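Local coordinates for putative aminopeptidase (PDB 5NTH), which probably acts as a manganese-dependent leucyl aminopeptidase of the M17 family, removing amino acids from the N-terminal end of peptides, at residues R6-S11 with T229-E234; M247-G252 with P273-T278. All blocks are in the same frame, centred on the assembly; numbering follows the deposited sequence.

Interaction 1. Residues R6-S11 with T229-E234; sequences RPRSNS and TVVYAE
With chi1 of R6 at -155°, its CG is swung away from the backbone N, and a bend at chi3 (-67°) turns the guanidinium side-on to the carboxylate of E234. The glutamate answers with a chain extended beyond CG, and the two side chains cross at about a right angle where their charged ends meet. Two nitrogens serve two oxygens: R6 NE donates to E234 OE1 at 2.7 Å, a short but bent bond, and R6 NH2 reaches E234 OE2 at 3.3 Å along a straighter path. Both oxygens are approached on their syn sides. The guanidinium and carboxylate planes are inclined by 21°, with OE1 tilted out of the guanidinium plane; this is a side-on, bidentate salt bridge. Pairing through two atoms fixes the rotation of the guanidinium, and further bonds from NH1 to E15 and from NH2 to S19 tie the same group to helix 12-26.

The contact is an example of an N-terminal arm fastened onto the catalytic domain of an M17 aminopeptidase: an irregular chain, with P7 at the centre of an inverse gamma turn, laid against the first turns of helix 229-243. Closer to the R6 backbone the contact becomes apolar. R6 CG rests 4.0 Å from V230 CG1, and the same methyl meets the proline ring, with P7 CD 4.4 Å away. One turn of helix separates V230 from E234, which lets a single helix face offer a methyl to the aliphatic part of R6 and a carboxylate to its end. R8 contributes its shaft, with R8 CD 3.9 Å from V231 CG2, while its guanidinium is engaged by D228, just before the helix, and by E14 of helix 12-26.

Interaction 2. Residues M247-G252 with P273-T278; sequences MTVIKG and PAHLVT
K251 lies alongside H275, its neighbour in a non-hydrogen-bonded antiparallel pair, and its chain can be followed outward over the imidazole. CB begins the contact, 4.0 Å from H275 CD2. CG, placed away from the backbone N by a chi1 of 179°, sits over one face of the ring, 3.9 Å from its centroid and offset toward the rim, making a CH-pi contact. CD continues past the same side, 3.5 Å from H275 NE2. CE, past the ring rim but still near NE2, comes 4.0 Å from P273 CG, and NZ packs against the ring of P7 in the N-terminal arm. V249 adds a second neighbour to the imidazole: its CG1 lies at the ring edge, near the ring plane, and its CG2 packs beside V277 CG1.

The backbones beneath these side chains form a regular antiparallel pair, their strand axes 4.7 Å apart at closest approach. T248 with T278 and I250 with L276 are the hydrogen-bonded pairs, each joined by two N-H to O bonds; in the first, T248 N meets T278 O at 2.8 Å with a nearly linear angle of 168°. Past the end of strand 247-251, G252 N still bonds to A274 O. A water donates to T248 O and is also hydrogen-bonded to T278 OG1, which hydrogen-bonds to T355 OG1 as well.

Strand 246-251 is an outermost strand, within this chain, of the catalytic domain's mixed sheet, and 275-282 joins it to 349-361, where H275 and V277 bond through their backbones to L358 and L356. Helix 229-243 packs on the face bearing H275 and also receives M247 on A237 and A240, whereas Y401 of helix 391-404 lies against T248, I250 and T278 on the other face.

Overall arrangement
Both interactions are partly buried and use the catalytic domain. Interaction 1 has half of its touching residues buried (R6, V230, V231), P7 being exposed, while interaction 2 sets the buried strand 275-278 against a more exposed edge strand. Interaction 1 attaches an N-terminal loop to a helix over two hundred residues later and relies on side chains, chiefly a salt bridge with aliphatic contacts. Interaction 2 relies on backbone bonds, with side chains set on both faces of the sheet. Helix 229-243 leads directly into strand 246-251 and connects the two: T229 OG1 probably bonds to P273 O, and A233 packs on H275. Interaction 2 lies nearer the manganese site, L276 being about 10 Å from K298 between side chains.

Interaction 1. Residues R6-S11 with T229-E234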
loop_
_atom_site.group_PDB
_atom_site.type_symbol
_atom_site.label_atom_id
_atom_site.label_comp_id
_atom_site.label_asym_id
_atom_site.label_seq_id
_atom_site.Cartn_x
_atom_site.Cartn_y
_atom_site.Cartn_z
ATOM N N ARG A 6 -8.734 32.893 31.142
ATOM C CA ARG A 6 -8.276 32.031 30.049
ATOM C C ARG A 6 -8.873 32.311 28.658
ATOM O O ARG A 6 -10.094 32.239 28.481
ATOM C CB ARG A 6 -8.557 30.565 30.395
ATOM C CG ARG A 6 -7.616 29.630 29.676
ATOM C CD ARG A 6 -7.938 28.179 29.932
ATOM N NE ARG A 6 -7.706 27.807 31.317
ATOM C CZ ARG A 6 -8.639 27.649 32.240
ATOM N NH1 ARG A 6 -9.929 27.789 31.958
ATOM N NH2 ARG A 6 -8.282 27.314 33.466
ATOM N N PRO A 7 -8.004 32.615 27.669
ATOM C CA PRO A 7 -8.466 32.747 26.278
ATOM C C PRO A 7 -8.436 31.386 25.568
ATOM O O PRO A 7 -7.528 31.114 24.765
ATOM C CB PRO A 7 -7.453 33.737 25.671
ATOM C CG PRO A 7 -6.175 33.460 26.421
ATOM C CD PRO A 7 -6.563 32.957 27.801
ATOM N N ARG A 8 -9.412 30.536 25.885
ATOM C CA ARG A 8 -9.463 29.158 25.345
ATOM C C ARG A 8 -10.767 28.837 24.581
ATOM O O ARG A 8 -10.894 29.203 23.404
ATOM C CB ARG A 8 -9.135 28.112 26.427
ATOM C CG ARG A 8 -8.698 26.773 25.852
ATOM C CD ARG A 8 -8.708 25.655 26.877
ATOM N NE ARG A 8 -9.761 24.658 26.637
ATOM C CZ ARG A 8 -9.590 23.447 26.089
ATOM N NH1 ARG A 8 -8.400 23.017 25.677
ATOM N NH2 ARG A 8 -10.632 22.638 25.957
ATOM N N SER A 9 -11.717 28.143 25.220
ATOM C CA SER A 9 -12.977 27.771 24.557
ATOM C C SER A 9 -14.080 28.796 24.833
ATOM O O SER A 9 -13.974 29.649 25.728
ATOM C CB SER A 9 -13.441 26.328 24.905
ATOM O OG SER A 9 -14.386 26.288 25.968
ATOM N N ASN A 10 -15.145 28.648 24.044
ATOM C CA ASN A 10 -16.366 29.461 24.076
ATOM C C ASN A 10 -17.423 28.924 25.089
ATOM O O ASN A 10 -18.618 29.162 24.928
ATOM C CB ASN A 10 -16.945 29.433 22.645
ATOM C CG ASN A 10 -17.577 30.747 22.237
ATOM O OD1 ASN A 10 -16.884 31.761 22.097
ATOM N ND2 ASN A 10 -18.895 30.735 22.007
ATOM N N SER A 11 -16.970 28.231 26.138
ATOM C CA SER A 11 -17.821 27.336 26.943
ATOM C C SER A 11 -17.489 27.288 28.458
ATOM O O SER A 11 -16.391 26.916 28.863
ATOM C CB SER A 11 -17.761 25.913 26.367
ATOM O OG SER A 11 -18.178 24.931 27.313
ATOM N N THR A 229 -1.961 23.970 24.019
ATOM C CA THR A 229 -0.892 24.914 24.251
ATOM C C THR A 229 -1.236 26.018 25.211
ATOM O O THR A 229 -0.345 26.562 25.830
ATOM C CB THR A 229 -0.427 25.583 22.951
ATOM O OG1 THR A 229 -1.489 26.356 22.384
ATOM C CG2 THR A 229 0.064 24.521 21.957
ATOM N N VAL A 230 -2.506 26.380 25.321
ATOM C CA VAL A 230 -2.894 27.445 26.256
ATOM C C VAL A 230 -2.913 26.923 27.684
ATOM O O VAL A 230 -2.589 27.645 28.625
ATOM C CB VAL A 230 -4.241 28.085 25.866
ATOM C CG1 VAL A 230 -4.755 29.022 26.944
ATOM C CG2 VAL A 230 -4.062 28.878 24.580
ATOM N N VAL A 231 -3.284 25.665 27.831
ATOM C CA VAL A 231 -3.410 25.082 29.143
ATOM C C VAL A 231 -2.014 24.779 29.638
ATOM O O VAL A 231 -1.652 25.202 30.729
ATOM C CB VAL A 231 -4.279 23.808 29.133
ATOM C CG1 VAL A 231 -4.167 23.048 30.460
ATOM C CG2 VAL A 231 -5.731 24.177 28.882
ATOM N N TYR A 232 -1.246 24.050 28.822
ATOM C CA TYR A 232 0.160 23.773 29.089
ATOM C C TYR A 232 0.886 25.058 29.486
ATOM O O TYR A 232 1.696 25.044 30.399
ATOM C CB TYR A 232 0.821 23.194 27.854
ATOM C CG TYR A 232 2.048 22.358 28.079
ATOM C CD1 TYR A 232 2.781 22.405 29.270
ATOM C CD2 TYR A 232 2.498 21.515 27.069
ATOM C CE1 TYR A 232 3.903 21.625 29.445
ATOM C CE2 TYR A 232 3.620 20.725 27.230
ATOM C CZ TYR A 232 4.332 20.778 28.412
ATOM O OH TYR A 232 5.471 19.976 28.570
ATOM N N ALA A 233 0.580 26.173 28.830
ATOM C CA ALA A 233 1.192 27.470 29.206
ATOM C C ALA A 233 0.731 28.041 30.557
ATOM O O ALA A 233 1.516 28.624 31.312
ATOM C CB ALA A 233 0.930 28.500 28.132
ATOM N N GLU A 234 -0.548 27.907 30.848
ATOM C CA GLU A 234 -1.054 28.353 32.132
ATOM C C GLU A 234 -0.379 27.577 33.302
ATOM O O GLU A 234 -0.142 28.132 34.390
ATOM C CB GLU A 234 -2.560 28.182 32.142
ATOM C CG GLU A 234 -3.270 28.912 33.256
ATOM C CD GLU A 234 -4.736 28.555 33.272
ATOM O OE1 GLU A 234 -5.448 28.865 32.278
ATOM O OE2 GLU A 234 -5.153 27.924 34.265
#

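Interaction 2. Residues M247-G252 with P273-T278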
loop_
_atom_site.group_PDB
_atom_site.type_symbol
_atom_site.label_atom_id
_atom_site.label_comp_id
_atom_site.label_asym_id
_atom_site.label_seq_id
_atom_site.Cartn_x
_atom_site.Cartn_y
_atom_site.Cartn_z
ATOM N N MET A 247 10.034 34.295 33.711
ATOM C CA MET A 247 9.342 33.609 32.643
ATOM C C MET A 247 9.262 34.537 31.442
ATOM O O MET A 247 8.896 35.702 31.571
ATOM C CB MET A 247 7.934 33.220 33.085
ATOM C CG MET A 247 7.249 32.259 32.127
ATOM S SD MET A 247 5.598 31.734 32.621
ATOM C CE MET A 247 4.643 33.247 32.418
ATOM N N THR A 248 9.584 34.005 30.271
ATOM C CA THR A 248 9.377 34.716 29.003
ATOM C C THR A 248 8.476 33.879 28.105
ATOM O O THR A 248 8.758 32.704 27.868
ATOM C CB THR A 248 10.716 34.986 28.292
ATOM O OG1 THR A 248 11.563 35.763 29.165
ATOM C CG2 THR A 248 10.482 35.722 26.946
ATOM N N VAL A 249 7.391 34.480 27.630
ATOM C CA VAL A 249 6.446 33.804 26.735
ATOM C C VAL A 249 6.345 34.602 25.468
ATOM O O VAL A 249 6.049 35.781 25.528
ATOM C CB VAL A 249 5.028 33.755 27.333
ATOM C CG1 VAL A 249 4.062 33.058 26.388
ATOM C CG2 VAL A 249 5.031 33.050 28.679
ATOM N N ILE A 250 6.548 33.978 24.318
ATOM C CA ILE A 250 6.191 34.620 23.040
ATOM C C ILE A 250 5.036 33.825 22.465
ATOM O O ILE A 250 5.157 32.618 22.308
ATOM C CB ILE A 250 7.396 34.706 22.073
ATOM C CG1 ILE A 250 8.575 35.433 22.769
ATOM C CG2 ILE A 250 7.008 35.447 20.776
ATOM C CD1 ILE A 250 9.925 35.152 22.166
ATOM N N LYS A 251 3.918 34.482 22.175
ATOM C CA LYS A 251 2.679 33.769 21.810
ATOM C C LYS A 251 2.092 34.228 20.467
ATOM O O LYS A 251 2.080 35.419 20.177
ATOM C CB LYS A 251 1.636 33.957 22.918
ATOM C CG LYS A 251 0.290 33.283 22.677
ATOM C CD LYS A 251 -0.696 33.570 23.826
ATOM C CE LYS A 251 -2.167 33.292 23.458
ATOM N NZ LYS A 251 -3.113 33.227 24.626
ATOM N N GLY A 252 1.617 33.261 19.667
ATOM C CA GLY A 252 0.754 33.512 18.511
ATOM C C GLY A 252 1.379 34.428 17.483
ATOM O O GLY A 252 2.415 34.095 16.949
ATOM N N PRO A 273 -3.113 28.607 19.760
ATOM C CA PRO A 273 -1.889 29.057 19.078
ATOM C C PRO A 273 -0.544 28.577 19.650
ATOM O O PRO A 273 -0.480 28.008 20.728
ATOM C CB PRO A 273 -2.002 30.581 19.143
ATOM C CG PRO A 273 -2.790 30.835 20.379
ATOM C CD PRO A 273 -3.691 29.665 20.606
ATOM N N ALA A 274 0.511 28.831 18.891
ATOM C CA ALA A 274 1.854 28.476 19.290
ATOM C C ALA A 274 2.404 29.357 20.431
ATOM O O ALA A 274 1.988 30.499 20.596
ATOM C CB ALA A 274 2.776 28.537 18.085
ATOM N N HIS A 275 3.317 28.792 21.225
ATOM C CA HIS A 275 4.036 29.539 22.256
ATOM C C HIS A 275 5.471 29.077 22.322
ATOM O O HIS A 275 5.744 27.875 22.307
ATOM C CB HIS A 275 3.521 29.282 23.679
ATOM C CG HIS A 275 2.076 29.579 23.908
ATOM N ND1 HIS A 275 1.063 28.854 23.322
ATOM C CD2 HIS A 275 1.476 30.452 24.755
ATOM C CE1 HIS A 275 -0.101 29.310 23.755
ATOM N NE2 HIS A 275 0.121 30.274 24.631
ATOM N N LEU A 276 6.379 30.034 22.461
ATOM C CA LEU A 276 7.656 29.740 23.078
ATOM C C LEU A 276 7.563 30.185 24.522
ATOM O O LEU A 276 7.287 31.341 24.817
ATOM C CB LEU A 276 8.813 30.404 22.348
ATOM C CG LEU A 276 9.284 29.616 21.125
ATOM C CD1 LEU A 276 10.239 30.466 20.337
ATOM C CD2 LEU A 276 9.992 28.328 21.505
ATOM N N VAL A 277 7.748 29.241 25.423
ATOM C CA VAL A 277 7.662 29.529 26.826
ATOM C C VAL A 277 9.000 29.121 27.410
ATOM O O VAL A 277 9.435 27.975 27.212
ATOM C CB VAL A 277 6.551 28.721 27.496
ATOM C CG1 VAL A 277 6.411 29.130 28.960
ATOM C CG2 VAL A 277 5.238 28.892 26.752
ATOM N N THR A 278 9.641 30.060 28.113
ATOM C CA THR A 278 10.916 29.808 28.736
ATOM C C THR A 278 10.878 30.233 30.193
ATOM O O THR A 278 10.485 31.357 30.512
ATOM C CB THR A 278 12.053 30.548 28.056
ATOM O OG1 THR A 278 12.247 30.023 26.741
ATOM C CG2 THR A 278 13.354 30.374 28.876
HETATM O O HOH W 1 10.360 32.087 25.248
#